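Putative ATP-grasp superfamily protein (Archaeoglobus fulgidus, PDB 3DF7) is of unknown function but, as a member of the ATP-grasp superfamily, probably binds ATP and a metal ion. Local coordinates at residues F7-C12 and Y85-K90; K116-E121 and P240-I245; A198-R203 and V254-A259. All blocks are in the same frame, centred on the assembly; numbering follows the deposited sequence.

Interaction 1 (F7-C12 and Y85-K90)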
loop_
_atom_site.group_PDB
_atom_site.type_symbol
_atom_site.label_atom_id
_atom_site.label_comp_id
_atom_site.label_asym_id
_atom_site.label_seq_id
_atom_site.Cartn_x
_atom_site.Cartn_y
_atom_site.Cartn_z
ATOM N N PHE A 7 12.124 -6.661 -0.716
ATOM C CA PHE A 7 11.539 -7.345 -1.863
ATOM C C PHE A 7 10.176 -6.777 -2.269
ATOM O O PHE A 7 9.295 -6.605 -1.429
ATOM C CB PHE A 7 11.383 -8.834 -1.525
ATOM C CG PHE A 7 10.657 -9.637 -2.575
ATOM C CD1 PHE A 7 11.363 -10.363 -3.533
ATOM C CD2 PHE A 7 9.263 -9.672 -2.601
ATOM C CE1 PHE A 7 10.688 -11.113 -4.497
ATOM C CE2 PHE A 7 8.576 -10.414 -3.560
ATOM C CZ PHE A 7 9.292 -11.138 -4.513
ATOM N N GLU A 8 10.014 -6.485 -3.557
ATOM C CA GLU A 8 8.733 -6.000 -4.081
ATOM C C GLU A 8 8.424 -6.922 -5.262
ATOM O O GLU A 8 9.284 -7.162 -6.115
ATOM C CB GLU A 8 8.827 -4.538 -4.523
ATOM C CG GLU A 8 7.485 -3.930 -4.923
ATOM C CD GLU A 8 7.065 -4.325 -6.323
ATOM O OE1 GLU A 8 7.926 -4.263 -7.225
ATOM O OE2 GLU A 8 5.882 -4.685 -6.528
ATOM N N PHE A 9 7.201 -7.442 -5.305
ATOM C CA PHE A 9 6.812 -8.409 -6.331
ATOM C C PHE A 9 7.039 -8.067 -7.804
ATOM O O PHE A 9 7.613 -8.871 -8.534
ATOM C CB PHE A 9 5.355 -8.825 -6.133
ATOM C CG PHE A 9 4.988 -10.095 -6.849
ATOM C CD1 PHE A 9 5.558 -11.311 -6.471
ATOM C CD2 PHE A 9 4.084 -10.077 -7.904
ATOM C CE1 PHE A 9 5.234 -12.496 -7.135
ATOM C CE2 PHE A 9 3.752 -11.254 -8.577
ATOM C CZ PHE A 9 4.329 -12.467 -8.192
ATOM N N ALA A 10 6.593 -6.900 -8.253
ATOM C CA ALA A 10 6.779 -6.534 -9.656
ATOM C C ALA A 10 8.246 -6.364 -10.047
ATOM O O ALA A 10 8.647 -6.723 -11.153
ATOM C CB ALA A 10 6.014 -5.251 -9.974
ATOM N N THR A 11 9.038 -5.820 -9.133
ATOM C CA THR A 11 10.452 -5.560 -9.384
ATOM C C THR A 11 11.370 -6.768 -9.204
ATOM O O THR A 11 12.383 -6.895 -9.902
ATOM C CB THR A 11 10.953 -4.420 -8.457
ATOM O OG1 THR A 11 10.087 -3.283 -8.583
ATOM C CG2 THR A 11 12.380 -4.006 -8.819
ATOM N N CYS A 12 10.999 -7.668 -8.299
ATOM C CA CYS A 12 11.831 -8.826 -7.983
ATOM C C CYS A 12 11.203 -10.206 -8.172
ATOM O O CYS A 12 11.910 -11.214 -8.126
ATOM C CB CYS A 12 12.289 -8.717 -6.524
ATOM S SG CYS A 12 12.641 -7.022 -5.960
ATOM N N TYR A 85 0.387 -12.561 1.699
ATOM C CA TYR A 85 0.282 -13.439 2.856
ATOM C C TYR A 85 1.331 -14.554 2.843
ATOM O O TYR A 85 2.102 -14.703 3.799
ATOM C CB TYR A 85 -1.117 -14.063 2.912
ATOM C CG TYR A 85 -1.234 -15.197 3.906
ATOM C CD1 TYR A 85 -1.312 -14.946 5.276
ATOM C CD2 TYR A 85 -1.219 -16.524 3.478
ATOM C CE1 TYR A 85 -1.369 -15.992 6.198
ATOM C CE2 TYR A 85 -1.273 -17.575 4.389
ATOM C CZ TYR A 85 -1.348 -17.302 5.745
ATOM O OH TYR A 85 -1.393 -18.339 6.649
ATOM N N THR A 86 1.372 -15.329 1.762
ATOM C CA THR A 86 2.313 -16.442 1.682
ATOM C C THR A 86 3.775 -16.012 1.716
ATOM O O THR A 86 4.599 -16.653 2.372
ATOM C CB THR A 86 2.049 -17.311 0.427
ATOM O OG1 THR A 86 2.291 -16.547 -0.761
ATOM C CG2 THR A 86 0.607 -17.784 0.423
ATOM N N LEU A 87 4.096 -14.919 1.031
ATOM C CA LEU A 87 5.468 -14.434 1.013
ATOM C C LEU A 87 5.899 -14.001 2.407
ATOM O O LEU A 87 7.004 -14.318 2.856
ATOM C CB LEU A 87 5.610 -13.268 0.032
ATOM C CG LEU A 87 5.457 -13.631 -1.448
ATOM C CD1 LEU A 87 5.424 -12.363 -2.284
ATOM C CD2 LEU A 87 6.608 -14.529 -1.882
ATOM N N THR A 88 5.018 -13.288 3.101
ATOM C CA THR A 88 5.328 -12.816 4.445
ATOM C C THR A 88 5.454 -13.976 5.429
ATOM O O THR A 88 6.382 -14.017 6.238
ATOM C CB THR A 88 4.250 -11.843 4.954
ATOM O OG1 THR A 88 4.121 -10.752 4.033
ATOM C CG2 THR A 88 4.637 -11.296 6.324
ATOM N N LYS A 89 4.520 -14.917 5.354
ATOM C CA LYS A 89 4.531 -16.075 6.243
ATOM C C LYS A 89 5.843 -16.844 6.093
ATOM O O LYS A 89 6.396 -17.353 7.069
ATOM C CB LYS A 89 3.347 -16.988 5.919
ATOM C CG LYS A 89 3.152 -18.138 6.899
ATOM C CD LYS A 89 1.934 -18.963 6.520
ATOM C CE LYS A 89 1.738 -20.131 7.472
ATOM N NZ LYS A 89 0.588 -20.970 7.049
ATOM N N LYS A 90 6.335 -16.919 4.862
ATOM C CA LYS A 90 7.584 -17.611 4.566
ATOM C C LYS A 90 8.758 -16.856 5.179
ATOM O O LYS A 90 9.632 -17.451 5.809
ATOM C CB LYS A 90 7.771 -17.725 3.048
ATOM C CG LYS A 90 9.109 -18.314 2.616
ATOM C CD LYS A 90 9.197 -18.439 1.099
ATOM C CE LYS A 90 10.543 -18.997 0.663
ATOM N NZ LYS A 90 10.587 -19.240 -0.807
#
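Leu87 reaches from helix 83-92 to the aromatic rings of Phe7 and Phe9, at the C-terminal end of strand 3-8 in the four-stranded parallel sheet of the N-terminal alpha/beta domain. One methyl group does the work: CD1 of Leu87 lies 3.9 Å from CE2 of Phe7 and 4.3 Å from CD1 of Phe9, approaching each ring obliquely. The Phe7 side chain crosses that of Leu87 at about a right angle. Its CG stands anti to the backbone N (chi1 174°), which carries the ring out from the strand toward the helix. In Leu87 it is the carbonyl carbon that lies opposite CG (chi1 -68°), and with CD1 anti to CA (chi2 172°) that methyl points on toward the rings. The two rings come from different secondary structures, Phe7 from the strand and Phe9 from the first turn of helix 9-12, yet both CB atoms project toward Leu87. Met63 of helix 63-67 also packs on the leucine. Backbone hydrogen bonds of Phe7 with Leu74 and Ile76 tie the aromatic side of the contact to the neighbouring strand 72-76.

Between the two phenylalanines in sequence, Glu8 turns its CB away from helix 83-92 and caps helix 9-12 as its N-cap residue. The carboxylate accepts from three donors of the first turn, bonds that restrict its rotation and would probably favour the charged form. Ala10 N meets OE2 of Glu8 from above the carboxylate plane at 2.9 Å, whereas OE1 is shared by Thr11 N and Thr11 OG1, each 2.7 Å away.

Interaction 2 (K116-E121 and P240-I245)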
loop_
_atom_site.group_PDB
_atom_site.type_symbol
_atom_site.label_atom_id
_atom_site.label_comp_id
_atom_site.label_asym_id
_atom_site.label_seq_id
_atom_site.Cartn_x
_atom_site.Cartn_y
_atom_site.Cartn_z
ATOM N N LYS A 116 -16.103 -8.487 8.336
ATOM C CA LYS A 116 -16.578 -9.051 9.599
ATOM C C LYS A 116 -15.711 -8.612 10.773
ATOM O O LYS A 116 -16.196 -8.464 11.895
ATOM C CB LYS A 116 -16.616 -10.581 9.525
ATOM C CG LYS A 116 -17.516 -11.113 8.421
ATOM C CD LYS A 116 -17.741 -12.622 8.537
ATOM C CE LYS A 116 -16.449 -13.404 8.413
ATOM N NZ LYS A 116 -16.690 -14.873 8.506
ATOM N N LYS A 117 -14.427 -8.395 10.513
ATOM C CA LYS A 117 -13.506 -7.980 11.564
ATOM C C LYS A 117 -13.762 -6.539 12.006
ATOM O O LYS A 117 -13.725 -6.232 13.194
ATOM C CB LYS A 117 -12.059 -8.109 11.077
ATOM C CG LYS A 117 -11.013 -7.976 12.176
ATOM C CD LYS A 117 -10.933 -9.250 13.005
ATOM C CE LYS A 117 -9.944 -9.118 14.149
ATOM N NZ LYS A 117 -10.408 -8.142 15.174
ATOM N N LEU A 118 -14.048 -5.666 11.045
ATOM C CA LEU A 118 -14.265 -4.248 11.332
ATOM C C LEU A 118 -15.678 -3.742 11.636
ATOM O O LEU A 118 -15.840 -2.802 12.420
ATOM C CB LEU A 118 -13.722 -3.409 10.172
ATOM C CG LEU A 118 -12.257 -3.591 9.772
ATOM C CD1 LEU A 118 -11.963 -2.745 8.541
ATOM C CD2 LEU A 118 -11.352 -3.201 10.926
ATOM N N ARG A 119 -16.691 -4.355 11.028
ATOM C CA ARG A 119 -18.074 -3.886 11.166
ATOM C C ARG A 119 -18.585 -3.400 12.518
ATOM O O ARG A 119 -19.339 -2.426 12.571
ATOM C CB ARG A 119 -19.054 -4.920 10.600
ATOM C CG ARG A 119 -19.040 -6.265 11.273
ATOM C CD ARG A 119 -20.117 -7.156 10.678
ATOM N NE ARG A 119 -19.980 -8.538 11.119
ATOM C CZ ARG A 119 -20.741 -9.538 10.693
ATOM N NH1 ARG A 119 -21.704 -9.313 9.811
ATOM N NH2 ARG A 119 -20.524 -10.765 11.137
ATOM N N GLY A 120 -18.193 -4.048 13.607
ATOM C CA GLY A 120 -18.677 -3.601 14.902
ATOM C C GLY A 120 -17.729 -2.667 15.628
ATOM O O GLY A 120 -17.992 -2.260 16.762
ATOM N N GLU A 121 -16.641 -2.295 14.965
ATOM C CA GLU A 121 -15.631 -1.442 15.580
ATOM C C GLU A 121 -15.387 -0.102 14.892
ATOM O O GLU A 121 -14.860 0.825 15.505
ATOM C CB GLU A 121 -14.321 -2.215 15.652
ATOM C CG GLU A 121 -14.428 -3.499 16.448
ATOM C CD GLU A 121 -14.198 -3.278 17.925
ATOM O OE1 GLU A 121 -14.624 -2.224 18.451
ATOM O OE2 GLU A 121 -13.591 -4.164 18.560
ATOM N N PRO A 240 -16.340 9.376 7.868
ATOM C CA PRO A 240 -15.369 8.449 7.282
ATOM C C PRO A 240 -15.895 7.021 7.210
ATOM O O PRO A 240 -16.434 6.503 8.187
ATOM C CB PRO A 240 -14.171 8.544 8.230
ATOM C CG PRO A 240 -14.304 9.917 8.827
ATOM C CD PRO A 240 -15.789 10.014 9.074
ATOM N N TYR A 241 -15.735 6.407 6.041
ATOM C CA TYR A 241 -16.117 5.020 5.807
ATOM C C TYR A 241 -14.820 4.291 5.447
ATOM O O TYR A 241 -14.129 4.685 4.501
ATOM C CB TYR A 241 -17.084 4.901 4.627
ATOM C CG TYR A 241 -18.541 5.112 4.963
ATOM C CD1 TYR A 241 -19.407 4.028 5.091
ATOM C CD2 TYR A 241 -19.058 6.394 5.135
ATOM C CE1 TYR A 241 -20.756 4.216 5.380
ATOM C CE2 TYR A 241 -20.404 6.593 5.427
ATOM C CZ TYR A 241 -21.246 5.499 5.546
ATOM O OH TYR A 241 -22.575 5.687 5.825
ATOM N N VAL A 242 -14.482 3.255 6.209
ATOM C CA VAL A 242 -13.273 2.477 5.952
ATOM C C VAL A 242 -13.579 1.431 4.887
ATOM O O VAL A 242 -14.456 0.578 5.060
ATOM C CB VAL A 242 -12.771 1.783 7.235
ATOM C CG1 VAL A 242 -11.610 0.859 6.918
ATOM C CG2 VAL A 242 -12.330 2.833 8.244
ATOM N N ILE A 243 -12.839 1.505 3.786
ATOM C CA ILE A 243 -13.031 0.612 2.651
ATOM C C ILE A 243 -12.030 -0.537 2.566
ATOM O O ILE A 243 -12.385 -1.662 2.204
ATOM C CB ILE A 243 -12.922 1.402 1.325
ATOM C CG1 ILE A 243 -13.744 2.693 1.412
ATOM C CG2 ILE A 243 -13.392 0.532 0.161
ATOM C CD1 ILE A 243 -15.224 2.469 1.640
ATOM N N GLU A 244 -10.774 -0.256 2.892
ATOM C CA GLU A 244 -9.748 -1.277 2.774
ATOM C C GLU A 244 -8.538 -0.981 3.644
ATOM O O GLU A 244 -8.285 0.166 4.007
ATOM C CB GLU A 244 -9.331 -1.361 1.297
ATOM C CG GLU A 244 -8.184 -2.295 0.975
ATOM C CD GLU A 244 -7.937 -2.398 -0.521
ATOM O OE1 GLU A 244 -8.890 -2.728 -1.259
ATOM O OE2 GLU A 244 -6.791 -2.154 -0.959
ATOM N N ILE A 245 -7.802 -2.030 3.989
ATOM C CA ILE A 245 -6.593 -1.882 4.781
ATOM C C ILE A 245 -5.470 -2.600 4.054
ATOM O O ILE A 245 -5.527 -3.813 3.860
ATOM C CB ILE A 245 -6.731 -2.491 6.195
ATOM C CG1 ILE A 245 -7.734 -1.682 7.022
ATOM C CG2 ILE A 245 -5.370 -2.500 6.884
ATOM C CD1 ILE A 245 -7.921 -2.209 8.439
#
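A single methyl group, CD1 of Leu118, makes both contacts here, touching two strand residues, Val242 and Ile245, that are three positions apart yet both point their CB atoms toward it. The reason is a classic beta bulge in strand 240-246, an outermost strand of the large antiparallel sheet in the ATP-grasp fold: Ile243 and Glu244 both face Asp233 of strand 228-236. The inserted residue shifts the usual alternation by one, so Ile243 and Glu244 turn away together and Ile245 returns to the side of Val242.

Leu118 comes from the C-terminal part of helix 111-118, which lies over this edge of the sheet. Its CG is anti to the carbonyl carbon (chi1 -56°), and the extended second torsion (176°) carries CD1 out to where it meets both strand side chains. The leucine crosses Val242 at about a right angle and Ile245 at a shallower slant. On the valine, CG1 is the branch that touches, lying anti to the backbone N. Ile245 instead offers the end of its longer branch, whose fully extended form (chi2 -179°) extends CD1 toward the leucine. Nearby, Ala219 of helix 206-220 packs on Val242 and Leu114 on Ile245. No hydrogen bond links the two segments; this buried seam is purely apolar, with CD1 of Leu118 lying 4.0 Å from CG1 of Val242 and 4.1 Å from CD1 of Ile245.

Interaction 3 (A198-R203 and V254-A259)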
loop_
_atom_site.group_PDB
_atom_site.type_symbol
_atom_site.label_atom_id
_atom_site.label_comp_id
_atom_site.label_asym_id
_atom_site.label_seq_id
_atom_site.Cartn_x
_atom_site.Cartn_y
_atom_site.Cartn_z
ATOM N N ALA A 198 -2.675 10.226 -6.892
ATOM C CA ALA A 198 -2.855 10.622 -5.504
ATOM C C ALA A 198 -2.278 12.018 -5.324
ATOM O O ALA A 198 -1.423 12.453 -6.096
ATOM C CB ALA A 198 -2.152 9.636 -4.565
ATOM N N VAL A 199 -2.774 12.724 -4.317
ATOM C CA VAL A 199 -2.302 14.064 -4.002
ATOM C C VAL A 199 -1.836 13.985 -2.551
ATOM O O VAL A 199 -2.606 13.610 -1.665
ATOM C CB VAL A 199 -3.431 15.106 -4.151
ATOM C CG1 VAL A 199 -2.913 16.491 -3.804
ATOM C CG2 VAL A 199 -3.962 15.089 -5.580
ATOM N N VAL A 200 -0.567 14.313 -2.326
ATOM C CA VAL A 200 0.043 14.246 -0.999
ATOM C C VAL A 200 0.630 15.604 -0.590
ATOM O O VAL A 200 1.562 16.093 -1.226
ATOM C CB VAL A 200 1.195 13.200 -0.993
ATOM C CG1 VAL A 200 1.780 13.059 0.401
ATOM C CG2 VAL A 200 0.685 11.857 -1.510
ATOM N N PRO A 201 0.095 16.228 0.479
ATOM C CA PRO A 201 -1.015 15.753 1.312
ATOM C C PRO A 201 -2.372 16.055 0.680
ATOM O O PRO A 201 -2.468 16.837 -0.266
ATOM C CB PRO A 201 -0.804 16.505 2.620
ATOM C CG PRO A 201 -0.313 17.832 2.134
ATOM C CD PRO A 201 0.697 17.441 1.061
ATOM N N ALA A 202 -3.419 15.439 1.217
ATOM C CA ALA A 202 -4.765 15.623 0.696
ATOM C C ALA A 202 -5.234 17.070 0.776
ATOM O O ALA A 202 -4.878 17.807 1.698
ATOM C CB ALA A 202 -5.742 14.722 1.452
ATOM N N ARG A 203 -6.037 17.466 -0.204
ATOM C CA ARG A 203 -6.589 18.812 -0.247
ATOM C C ARG A 203 -7.930 18.751 0.480
ATOM O O ARG A 203 -8.990 18.757 -0.141
ATOM C CB ARG A 203 -6.768 19.257 -1.706
ATOM C CG ARG A 203 -5.445 19.327 -2.469
ATOM C CD ARG A 203 -5.638 19.501 -3.972
ATOM N NE ARG A 203 -6.264 18.327 -4.575
ATOM C CZ ARG A 203 -6.493 18.189 -5.879
ATOM N NH1 ARG A 203 -6.145 19.154 -6.722
ATOM N NH2 ARG A 203 -7.067 17.085 -6.340
ATOM N N VAL A 254 5.741 6.979 -2.387
ATOM C CA VAL A 254 6.771 7.469 -3.296
ATOM C C VAL A 254 6.899 8.991 -3.270
ATOM O O VAL A 254 7.952 9.531 -3.590
ATOM C CB VAL A 254 6.513 7.011 -4.759
ATOM C CG1 VAL A 254 6.356 5.494 -4.802
ATOM C CG2 VAL A 254 5.282 7.700 -5.329
ATOM N N ALA A 255 5.833 9.681 -2.881
ATOM C CA ALA A 255 5.860 11.143 -2.841
ATOM C C ALA A 255 6.412 11.743 -1.548
ATOM O O ALA A 255 6.658 12.947 -1.481
ATOM C CB ALA A 255 4.454 11.685 -3.092
ATOM N N PHE A 256 6.630 10.916 -0.530
ATOM C CA PHE A 256 7.103 11.433 0.753
ATOM C C PHE A 256 8.371 12.294 0.739
ATOM O O PHE A 256 8.394 13.359 1.358
ATOM C CB PHE A 256 7.247 10.280 1.753
ATOM C CG PHE A 256 5.925 9.692 2.210
ATOM C CD1 PHE A 256 4.721 10.090 1.636
ATOM C CD2 PHE A 256 5.895 8.735 3.223
ATOM C CE1 PHE A 256 3.503 9.543 2.064
ATOM C CE2 PHE A 256 4.686 8.183 3.656
ATOM C CZ PHE A 256 3.488 8.590 3.074
ATOM N N SER A 257 9.420 11.858 0.043
ATOM C CA SER A 257 10.654 12.647 0.007
ATOM C C SER A 257 10.438 14.062 -0.513
ATOM O O SER A 257 10.887 15.027 0.102
ATOM C CB SER A 257 11.720 11.952 -0.844
ATOM O OG SER A 257 12.234 10.817 -0.169
ATOM N N ARG A 258 9.752 14.184 -1.644
ATOM C CA ARG A 258 9.483 15.493 -2.221
ATOM C C ARG A 258 8.465 16.274 -1.398
ATOM O O ARG A 258 8.671 17.448 -1.101
ATOM C CB ARG A 258 8.989 15.348 -3.667
ATOM C CG ARG A 258 10.096 15.007 -4.662
ATOM C CD ARG A 258 9.531 14.576 -6.011
ATOM N NE ARG A 258 8.718 15.616 -6.634
ATOM C CZ ARG A 258 9.153 16.454 -7.569
ATOM N NH1 ARG A 258 10.405 16.380 -8.008
ATOM N NH2 ARG A 258 8.334 17.372 -8.064
ATOM N N ALA A 259 7.371 15.622 -1.017
ATOM C CA ALA A 259 6.335 16.293 -0.242
ATOM C C ALA A 259 6.724 16.691 1.181
ATOM O O ALA A 259 6.381 17.783 1.633
ATOM C CB ALA A 259 5.084 15.426 -0.196
#
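Val200, the last residue of strand 194-200, meets Ala255, Phe256 and Ala259 of the 254-259 segment, which runs into helix 256-260, a helix packed on the large antiparallel sheet of the ATP-grasp fold. The tight part is built on small residues. Ala255 and Ala259 are one helical turn apart, joined by the bond from Ala259 N to Ala255 O, and both direct CB at the valine. The two methyl branches divide the work: CG2 of Val200 lies 4.1 Å from CB of Ala255, while CG1 of Val200, anti to the backbone N (chi1 -176°), lies at the same distance from CB of Ala259. The closest approach is of a methyl to a backbone carbonyl: CB of Ala259 comes to 3.7 Å from O of Val200. Phe256 joins from a different direction. Its CB points away, but the ring swings back and presents CE1 obliquely to CG1 of Val200, 4.3 Å away.

Beyond Val200 the fit loosens. The cis peptide bond before Pro201 turns the chain off the strand; the proline ring stays 5.0 Å or more from the 254-259 segment and leans instead on Tyr260. Arg203, farther along, is exposed and forms a salt bridge with Glu187, and on the helix Ser257 faces solvent.

Within the buried centre no hydrogen bond spans the two segments. Strand end and helix are therefore held to each other here by apolar packing, with alanine methyls permitting the close approach, while polar partners engage at the margin.

The three contacts illustrate one principle, that a few buried apolar groups can join helices to sheets, at three separate places whose centres lie 25 Å apart pairwise. None touches another: nearest atoms are about 11 Å apart between interactions 1 and 2, about 9 Å between 1 and 3, and about 12 Å between 2 and 3. Interaction 1 belongs to the parallel N-terminal sheet and lies across the chain's centre from interaction 3. Interactions 2 and 3 reach the same eight-stranded sheet, and helix 256-260 is the next element after strand 240-246. An acetate ion, probably from crystallisation, sits about 4 Å from the Phe9 side chain.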